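Local coordinates for mandelate racemase/muconate lactonizing protein (Alicyclobacillus acidocaldarius LAA1, PDB 3QLD) that belongs to the mandelate racemase/muconate lactonizing branch of the enolase superfamily, pairing an enolase-like N-terminal domain with a TIM-barrel-like C-terminal domain, at residues A[139-153]-A[165-179]. Sequence-based numbering, arbitrary orientation.
Sequences EVSATLGMSESLDVL and FRRVKLKIAPGRDRA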
ATOM      1  N   GLU A 139     -25.933 -16.693   7.033  1.00 31.52           N
ATOM      2  CA  GLU A 139     -26.206 -16.243   8.379  1.00 31.57           C
ATOM      3  C   GLU A 139     -25.362 -15.011   8.695  1.00 32.33           C
ATOM      4  O   GLU A 139     -24.305 -14.861   8.111  1.00 32.35           O
ATOM      5  CB  GLU A 139     -25.809 -17.256   9.411  1.00 32.92           C
ATOM      6  CG  GLU A 139     -26.129 -18.708   9.136  1.00 41.53           C
ATOM      7  CD  GLU A 139     -25.643 -19.558  10.312  1.00 46.87           C
ATOM      8  OE1 GLU A 139     -24.402 -19.756  10.451  1.00 50.80           O
ATOM      9  OE2 GLU A 139     -26.496 -19.993  11.103  1.00 49.46           O
ATOM     10  N   VAL A 140     -25.785 -14.223   9.684  1.00 31.18           N
ATOM     11  CA  VAL A 140     -25.295 -12.855   9.891  1.00 32.38           C
ATOM     12  C   VAL A 140     -24.797 -12.786  11.331  1.00 32.03           C
ATOM     13  O   VAL A 140     -25.465 -13.319  12.204  1.00 32.86           O
ATOM     14  CB  VAL A 140     -26.452 -11.824   9.680  1.00 31.88           C
ATOM     15  CG1 VAL A 140     -25.962 -10.437  10.052  1.00 33.15           C
ATOM     16  CG2 VAL A 140     -26.967 -11.867   8.245  1.00 32.99           C
ATOM     17  N   SER A 141     -23.622 -12.178  11.573  1.00 29.99           N
ATOM     18  CA  SER A 141     -23.080 -11.937  12.932  1.00 29.86           C
ATOM     19  C   SER A 141     -23.321 -10.531  13.463  1.00 30.36           C
ATOM     20  O   SER A 141     -23.452  -9.607  12.683  1.00 29.36           O
ATOM     21  CB  SER A 141     -21.523 -12.164  12.851  1.00 30.16           C
ATOM     22  OG  SER A 141     -20.832 -11.930  14.106  1.00 29.71           O
ATOM     23  N   ALA A 142     -23.266 -10.344  14.778  1.00 30.96           N
ATOM     24  CA  ALA A 142     -23.275  -9.032  15.378  1.00 33.02           C
ATOM     25  C   ALA A 142     -21.975  -8.688  16.135  1.00 32.93           C
ATOM     26  O   ALA A 142     -21.498  -9.453  16.989  1.00 32.63           O
ATOM     27  CB  ALA A 142     -24.520  -8.896  16.375  1.00 34.21           C
ATOM     28  N   THR A 143     -21.397  -7.520  15.831  1.00 33.28           N
ATOM     29  CA  THR A 143     -20.206  -7.039  16.544  1.00 33.18           C
ATOM     30  C   THR A 143     -20.585  -6.206  17.749  1.00 33.22           C
ATOM     31  O   THR A 143     -21.403  -5.280  17.642  1.00 32.09           O
ATOM     32  CB  THR A 143     -19.337  -6.192  15.602  1.00 33.75           C
ATOM     33  OG1 THR A 143     -19.130  -6.956  14.413  1.00 34.00           O
ATOM     34  CG2 THR A 143     -17.984  -5.833  16.267  1.00 36.15           C
ATOM     35  N   LEU A 144     -20.036  -6.555  18.905  1.00 33.08           N
ATOM     36  CA  LEU A 144     -20.339  -5.848  20.150  1.00 35.16           C
ATOM     37  C   LEU A 144     -19.080  -5.147  20.655  1.00 37.05           C
ATOM     38  O   LEU A 144     -17.995  -5.790  20.766  1.00 36.18           O
ATOM     39  CB  LEU A 144     -20.893  -6.798  21.218  1.00 35.31           C
ATOM     40  CG  LEU A 144     -22.001  -7.821  20.899  1.00 37.50           C
ATOM     41  CD1 LEU A 144     -22.381  -8.489  22.155  1.00 39.45           C
ATOM     42  CD2 LEU A 144     -23.238  -7.177  20.233  1.00 40.30           C
ATOM     43  N   GLY A 145     -19.213  -3.839  20.937  1.00 38.12           N
ATOM     44  CA  GLY A 145     -18.075  -3.018  21.390  1.00 39.06           C
ATOM     45  C   GLY A 145     -17.656  -3.429  22.782  1.00 40.44           C
ATOM     46  O   GLY A 145     -18.412  -4.105  23.470  1.00 40.13           O
HETATM   47  N   MSE A 146     -16.475  -3.038  23.242  1.00 43.25           N
HETATM   48  CA  MSE A 146     -16.168  -3.371  24.637  1.00 47.64           C
HETATM   49  C   MSE A 146     -16.624  -2.295  25.628  1.00 49.85           C
HETATM   50  O   MSE A 146     -16.577  -1.091  25.319  1.00 50.64           O
HETATM   51  CB  MSE A 146     -14.684  -3.731  24.847  1.00 48.33           C
HETATM   52  CG  MSE A 146     -13.675  -2.671  24.565  1.00 50.03           C
HETATM   53 SE   MSE A 146     -11.861  -3.486  24.506  1.00 57.88          SE
HETATM   54  CE  MSE A 146     -10.795  -1.993  25.229  1.00 56.04           C
ATOM     55  N   SER A 147     -17.057  -2.719  26.812  1.00 51.74           N
ATOM     56  CA  SER A 147     -17.298  -1.760  27.921  1.00 53.86           C
ATOM     57  C   SER A 147     -16.628  -2.198  29.212  1.00 54.79           C
ATOM     58  O   SER A 147     -16.473  -3.391  29.475  1.00 54.96           O
ATOM     59  CB  SER A 147     -18.791  -1.546  28.172  1.00 53.55           C
ATOM     60  OG  SER A 147     -19.471  -2.758  27.967  1.00 54.11           O
ATOM     61  N   GLU A 148     -16.242  -1.222  30.032  1.00 56.51           N
ATOM     62  CA  GLU A 148     -15.646  -1.540  31.326  1.00 57.57           C
ATOM     63  C   GLU A 148     -16.727  -2.054  32.285  1.00 57.26           C
ATOM     64  O   GLU A 148     -16.409  -2.572  33.362  1.00 57.19           O
ATOM     65  CB  GLU A 148     -14.858  -0.342  31.885  1.00 58.69           C
ATOM     66  CG  GLU A 148     -13.500  -0.742  32.482  1.00 61.06           C
ATOM     67  CD  GLU A 148     -12.331   0.046  31.873  1.00 65.00           C
ATOM     68  OE1 GLU A 148     -11.225   0.020  32.455  1.00 66.38           O
ATOM     69  OE2 GLU A 148     -12.509   0.680  30.807  1.00 66.50           O
ATOM     70  N   SER A 149     -17.990  -1.938  31.844  1.00 57.09           N
ATOM     71  CA  SER A 149     -19.153  -2.548  32.489  1.00 57.03           C
ATOM     72  C   SER A 149     -19.553  -3.899  31.864  1.00 57.03           C
ATOM     73  O   SER A 149     -20.046  -3.963  30.735  1.00 56.77           O
ATOM     74  CB  SER A 149     -20.345  -1.571  32.436  1.00 57.38           C
ATOM     75  OG  SER A 149     -21.551  -2.181  32.887  1.00 57.45           O
ATOM     76  N   LEU A 150     -19.369  -4.980  32.620  1.00 57.40           N
ATOM     77  CA  LEU A 150     -19.738  -6.329  32.166  1.00 57.44           C
ATOM     78  C   LEU A 150     -21.268  -6.489  31.979  1.00 56.91           C
ATOM     79  O   LEU A 150     -21.742  -7.378  31.235  1.00 56.46           O
ATOM     80  CB  LEU A 150     -19.140  -7.350  33.145  1.00 58.16           C
ATOM     81  CG  LEU A 150     -19.244  -8.879  33.156  1.00 59.22           C
ATOM     82  CD1 LEU A 150     -19.230  -9.549  31.762  1.00 59.22           C
ATOM     83  CD2 LEU A 150     -18.110  -9.429  34.072  1.00 59.61           C
ATOM     84  N   ASP A 151     -22.024  -5.603  32.637  1.00 56.45           N
ATOM     85  CA  ASP A 151     -23.485  -5.549  32.528  1.00 56.00           C
ATOM     86  C   ASP A 151     -23.953  -5.052  31.144  1.00 54.74           C
ATOM     87  O   ASP A 151     -24.749  -5.727  30.459  1.00 54.11           O
ATOM     88  CB  ASP A 151     -24.075  -4.662  33.649  1.00 57.27           C
ATOM     89  CG  ASP A 151     -23.788  -5.208  35.072  1.00 60.33           C
ATOM     90  OD1 ASP A 151     -23.677  -6.453  35.253  1.00 62.31           O
ATOM     91  OD2 ASP A 151     -23.675  -4.381  36.021  1.00 65.60           O
ATOM     92  N   VAL A 152     -23.451  -3.877  30.746  1.00 52.71           N
ATOM     93  CA  VAL A 152     -23.661  -3.357  29.401  1.00 51.04           C
ATOM     94  C   VAL A 152     -23.409  -4.488  28.391  1.00 48.97           C
ATOM     95  O   VAL A 152     -24.277  -4.793  27.571  1.00 48.23           O
ATOM     96  CB  VAL A 152     -22.729  -2.152  29.076  1.00 51.47           C
ATOM     97  CG1 VAL A 152     -22.987  -1.606  27.619  1.00 52.56           C
ATOM     98  CG2 VAL A 152     -22.878  -1.031  30.099  1.00 52.07           C
ATOM     99  N   LEU A 153     -22.245  -5.134  28.495  1.00 46.53           N
ATOM    100  CA  LEU A 153     -21.884  -6.215  27.564  1.00 44.73           C
ATOM    101  C   LEU A 153     -22.962  -7.296  27.397  1.00 43.92           C
ATOM    102  O   LEU A 153     -23.450  -7.547  26.274  1.00 43.06           O
ATOM    103  CB  LEU A 153     -20.547  -6.862  27.957  1.00 44.49           C
ATOM    104  CG  LEU A 153     -20.236  -7.980  26.960  1.00 43.44           C
ATOM    105  CD1 LEU A 153     -19.815  -7.417  25.627  1.00 48.53           C
ATOM    106  CD2 LEU A 153     -19.225  -8.922  27.503  1.00 45.55           C
ATOM    107  N   PHE A 165     -29.289 -13.028  15.540  1.00 35.40           N
ATOM    108  CA  PHE A 165     -27.930 -13.032  14.932  1.00 35.24           C
ATOM    109  C   PHE A 165     -27.285 -14.330  15.335  1.00 34.89           C
ATOM    110  O   PHE A 165     -27.379 -14.714  16.505  1.00 36.16           O
ATOM    111  CB  PHE A 165     -27.084 -11.913  15.507  1.00 34.72           C
ATOM    112  CG  PHE A 165     -27.424 -10.561  14.977  1.00 37.98           C
ATOM    113  CD1 PHE A 165     -26.935 -10.138  13.730  1.00 34.84           C
ATOM    114  CD2 PHE A 165     -28.218  -9.690  15.732  1.00 39.05           C
ATOM    115  CE1 PHE A 165     -27.281  -8.861  13.235  1.00 39.44           C
ATOM    116  CE2 PHE A 165     -28.539  -8.409  15.243  1.00 44.27           C
ATOM    117  CZ  PHE A 165     -28.044  -8.004  13.971  1.00 41.02           C
ATOM    118  N   ARG A 166     -26.585 -14.961  14.409  1.00 34.97           N
ATOM    119  CA  ARG A 166     -26.155 -16.343  14.579  1.00 35.36           C
ATOM    120  C   ARG A 166     -24.700 -16.418  15.077  1.00 34.45           C
ATOM    121  O   ARG A 166     -24.138 -17.506  15.281  1.00 34.12           O
ATOM    122  CB  ARG A 166     -26.352 -17.103  13.273  1.00 36.00           C
ATOM    123  CG  ARG A 166     -27.872 -17.236  12.889  1.00 42.04           C
ATOM    124  CD  ARG A 166     -28.689 -18.044  13.954  1.00 48.98           C
ATOM    125  NE  ARG A 166     -29.935 -18.545  13.337  1.00 57.77           N
ATOM    126  CZ  ARG A 166     -29.971 -19.305  12.235  1.00 59.31           C
ATOM    127  NH1 ARG A 166     -28.844 -19.669  11.646  1.00 61.69           N
ATOM    128  NH2 ARG A 166     -31.120 -19.713  11.709  1.00 60.76           N
ATOM    129  N   ARG A 167     -24.107 -15.246  15.286  1.00 34.43           N
ATOM    130  CA  ARG A 167     -22.740 -15.150  15.861  1.00 32.55           C
ATOM    131  C   ARG A 167     -22.667 -13.884  16.617  1.00 31.27           C
ATOM    132  O   ARG A 167     -23.262 -12.866  16.190  1.00 31.14           O
ATOM    133  CB  ARG A 167     -21.688 -15.150  14.758  1.00 32.40           C
ATOM    134  CG  ARG A 167     -20.235 -15.392  15.259  1.00 32.45           C
ATOM    135  CD  ARG A 167     -19.186 -15.497  14.140  1.00 31.29           C
ATOM    136  NE  ARG A 167     -19.112 -14.242  13.367  1.00 30.63           N
ATOM    137  CZ  ARG A 167     -18.694 -14.213  12.101  1.00 31.41           C
ATOM    138  NH1 ARG A 167     -18.235 -15.312  11.533  1.00 28.56           N
ATOM    139  NH2 ARG A 167     -18.661 -13.076  11.409  1.00 31.93           N
ATOM    140  N   VAL A 168     -21.914 -13.874  17.710  1.00 28.25           N
ATOM    141  CA  VAL A 168     -21.486 -12.568  18.199  1.00 29.07           C
ATOM    142  C   VAL A 168     -19.962 -12.436  18.099  1.00 29.15           C
ATOM    143  O   VAL A 168     -19.244 -13.423  18.390  1.00 26.79           O
ATOM    144  CB  VAL A 168     -21.925 -12.238  19.675  1.00 28.95           C
ATOM    145  CG1 VAL A 168     -23.473 -12.083  19.753  1.00 30.96           C
ATOM    146  CG2 VAL A 168     -21.371 -13.258  20.692  1.00 27.35           C
ATOM    147  N   LYS A 169     -19.480 -11.226  17.763  1.00 27.66           N
ATOM    148  CA  LYS A 169     -17.999 -10.967  17.740  1.00 26.50           C
ATOM    149  C   LYS A 169     -17.719  -9.878  18.746  1.00 27.77           C
ATOM    150  O   LYS A 169     -18.185  -8.715  18.619  1.00 27.65           O
ATOM    151  CB  LYS A 169     -17.503 -10.596  16.332  1.00 27.83           C
ATOM    152  CG  LYS A 169     -15.953 -10.327  16.225  1.00 26.92           C
ATOM    153  CD  LYS A 169     -15.487 -10.309  14.781  1.00 30.52           C
ATOM    154  CE  LYS A 169     -16.281  -9.326  13.893  1.00 36.31           C
ATOM    155  NZ  LYS A 169     -15.456  -8.634  12.826  1.00 36.70           N
ATOM    156  N   LEU A 170     -16.998 -10.238  19.788  1.00 26.63           N
ATOM    157  CA  LEU A 170     -16.695  -9.365  20.847  1.00 27.02           C
ATOM    158  C   LEU A 170     -15.362  -8.625  20.635  1.00 28.40           C
ATOM    159  O   LEU A 170     -14.328  -9.259  20.391  1.00 26.18           O
ATOM    160  CB  LEU A 170     -16.510 -10.187  22.111  1.00 28.15           C
ATOM    161  CG  LEU A 170     -17.661 -11.137  22.460  1.00 32.64           C
ATOM    162  CD1 LEU A 170     -17.380 -11.518  23.902  1.00 31.90           C
ATOM    163  CD2 LEU A 170     -18.971 -10.316  22.375  1.00 35.35           C
ATOM    164  N   LYS A 171     -15.375  -7.297  20.826  1.00 26.71           N
ATOM    165  CA  LYS A 171     -14.117  -6.537  20.831  1.00 28.17           C
ATOM    166  C   LYS A 171     -13.389  -6.825  22.109  1.00 28.14           C
ATOM    167  O   LYS A 171     -13.991  -6.830  23.179  1.00 30.18           O
ATOM    168  CB  LYS A 171     -14.401  -5.032  20.676  1.00 28.55           C
ATOM    169  CG  LYS A 171     -14.995  -4.708  19.336  1.00 32.76           C
ATOM    170  CD  LYS A 171     -13.914  -4.660  18.227  1.00 39.65           C
ATOM    171  CE  LYS A 171     -14.564  -4.525  16.834  1.00 43.46           C
ATOM    172  NZ  LYS A 171     -13.734  -3.679  15.917  1.00 44.07           N
ATOM    173  N   ILE A 172     -12.101  -7.165  22.005  1.00 26.64           N
ATOM    174  CA  ILE A 172     -11.309  -7.470  23.144  1.00 24.78           C
ATOM    175  C   ILE A 172      -9.938  -6.742  23.116  1.00 27.46           C
ATOM    176  O   ILE A 172      -9.490  -6.300  22.039  1.00 25.71           O
ATOM    177  CB  ILE A 172     -11.052  -8.993  23.288  1.00 26.74           C
ATOM    178  CG1 ILE A 172     -10.256  -9.527  22.079  1.00 23.35           C
ATOM    179  CG2 ILE A 172     -12.411  -9.708  23.552  1.00 24.21           C
ATOM    180  CD1 ILE A 172      -9.576 -10.903  22.391  1.00 21.97           C
ATOM    181  N   ALA A 173      -9.366  -6.558  24.307  1.00 27.63           N
ATOM    182  CA  ALA A 173      -8.047  -5.974  24.479  1.00 29.00           C
ATOM    183  C   ALA A 173      -7.465  -6.473  25.760  1.00 30.90           C
ATOM    184  O   ALA A 173      -8.186  -7.034  26.590  1.00 32.75           O
ATOM    185  CB  ALA A 173      -8.101  -4.415  24.439  1.00 29.48           C
ATOM    186  N   PRO A 174      -6.145  -6.322  25.935  1.00 32.90           N
ATOM    187  CA  PRO A 174      -5.510  -6.842  27.137  1.00 35.26           C
ATOM    188  C   PRO A 174      -6.177  -6.246  28.382  1.00 37.67           C
ATOM    189  O   PRO A 174      -6.350  -5.045  28.443  1.00 37.74           O
ATOM    190  CB  PRO A 174      -4.070  -6.354  26.992  1.00 36.12           C
ATOM    191  CG  PRO A 174      -3.885  -6.223  25.457  1.00 32.51           C
ATOM    192  CD  PRO A 174      -5.179  -5.671  25.020  1.00 33.09           C
ATOM    193  N   GLY A 175      -6.606  -7.096  29.318  1.00 39.37           N
ATOM    194  CA  GLY A 175      -7.214  -6.624  30.563  1.00 39.34           C
ATOM    195  C   GLY A 175      -8.717  -6.607  30.486  1.00 39.40           C
ATOM    196  O   GLY A 175      -9.397  -6.467  31.524  1.00 40.24           O
ATOM    197  N   ARG A 176      -9.248  -6.700  29.266  1.00 38.25           N
ATOM    198  CA  ARG A 176     -10.701  -6.720  29.030  1.00 37.66           C
ATOM    199  C   ARG A 176     -10.909  -7.749  27.942  1.00 35.61           C
ATOM    200  O   ARG A 176     -11.240  -7.435  26.821  1.00 33.46           O
ATOM    201  CB  ARG A 176     -11.206  -5.337  28.622  1.00 39.72           C
ATOM    202  CG  ARG A 176     -10.180  -4.182  28.914  1.00 43.97           C
ATOM    203  CD  ARG A 176     -10.762  -2.804  29.326  1.00 52.93           C
ATOM    204  NE  ARG A 176     -12.049  -2.478  28.698  1.00 59.79           N
ATOM    205  CZ  ARG A 176     -12.342  -1.333  28.081  1.00 63.67           C
ATOM    206  NH1 ARG A 176     -13.558  -1.159  27.556  1.00 63.86           N
ATOM    207  NH2 ARG A 176     -11.435  -0.351  27.993  1.00 66.65           N
ATOM    208  N   ASP A 177     -10.718  -9.011  28.313  1.00 34.02           N
ATOM    209  CA  ASP A 177     -10.842 -10.119  27.378  1.00 34.18           C
ATOM    210  C   ASP A 177     -11.455 -11.352  28.066  1.00 33.80           C
ATOM    211  O   ASP A 177     -12.587 -11.712  27.756  1.00 33.81           O
ATOM    212  CB  ASP A 177      -9.487 -10.459  26.681  1.00 32.84           C
ATOM    213  CG  ASP A 177      -8.270 -10.444  27.641  1.00 33.59           C
ATOM    214  OD1 ASP A 177      -8.389 -10.722  28.849  1.00 34.27           O
ATOM    215  OD2 ASP A 177      -7.143 -10.158  27.169  1.00 36.55           O
ATOM    216  N   ARG A 178     -10.701 -11.965  28.971  1.00 34.80           N
ATOM    217  CA  ARG A 178     -11.110 -13.244  29.604  1.00 37.35           C
ATOM    218  C   ARG A 178     -12.482 -13.096  30.314  1.00 37.94           C
ATOM    219  O   ARG A 178     -13.359 -13.957  30.184  1.00 39.18           O
ATOM    220  CB  ARG A 178     -10.017 -13.729  30.575  1.00 36.19           C
ATOM    221  CG  ARG A 178     -10.168 -15.190  30.958  1.00 40.62           C
ATOM    222  CD  ARG A 178      -9.403 -15.563  32.213  1.00 46.56           C
ATOM    223  NE  ARG A 178      -9.838 -16.867  32.752  1.00 50.97           N
ATOM    224  CZ  ARG A 178     -10.136 -17.128  34.029  1.00 54.20           C
ATOM    225  NH1 ARG A 178     -10.071 -16.173  34.966  1.00 54.36           N
ATOM    226  NH2 ARG A 178     -10.497 -18.369  34.381  1.00 52.69           N
ATOM    227  N   ALA A 179     -12.672 -11.990  31.032  1.00 38.97           N
ATOM    228  CA  ALA A 179     -13.908 -11.824  31.842  1.00 39.21           C
ATOM    229  C   ALA A 179     -15.203 -11.733  30.993  1.00 39.69           C
ATOM    230  O   ALA A 179     -16.230 -12.444  31.242  1.00 38.68           O
ATOM    231  CB  ALA A 179     -13.758 -10.632  32.783  1.00 40.26           C
TER
HETATM  232  O   HOH W   1     -17.040  -6.760  23.744  1.00 39.57           O
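Ala-142 lies beside Val-168, and Thr-143 beside Lys-169, in parallel strands; Lys-169 N donates to Ala-142 O over 2.8 Å at 167°. Ala-142 N and Leu-144 N donate to Arg-167 O and Lys-169 O, and Lys-171 N to Leu-144 O at 3.0 Å; just before the paired strands, Arg-166 N donates to Val-140 O. Helix 150-162 links the strands in a beta-alpha-beta unit of the TIM-barrel-like domain. On its side, Ala-142 CB sits 3.8 Å from the Phe-165 ring centroid, 16° off the normal, a CH-pi contact, and Leu-144 CD1 lies alongside Leu-170 CD2. The opposite face, consistent with the barrel interior, carries Ser-141, Arg-167 and Lys-169. Ser-141 chi1 (178°) puts OG beside the carbonyl carbon, at the guanidinium edge, accepting a weak bond from Arg-167 NE (3.0 Å); Gln-218 and Asp-323 take NH1 and NH2. Lys-169 NZ pairs with Asp-323 and Glu-221, Lys-171 NZ with Asp-196. Selenomethionine Met-146 CE lies 3.2 Å above one Arg-176 guanidinium face. Opposite, the Glu-148 OE2 to Arg-176 NH2 salt bridge (3.2 Å) rests on charge alone: OE2 lies well out of plane. Arg-176 NE, buried by the contact, has no partner in the model. Directional bonding thus fixes strand register, whereas packing and charge probably position Arg-176.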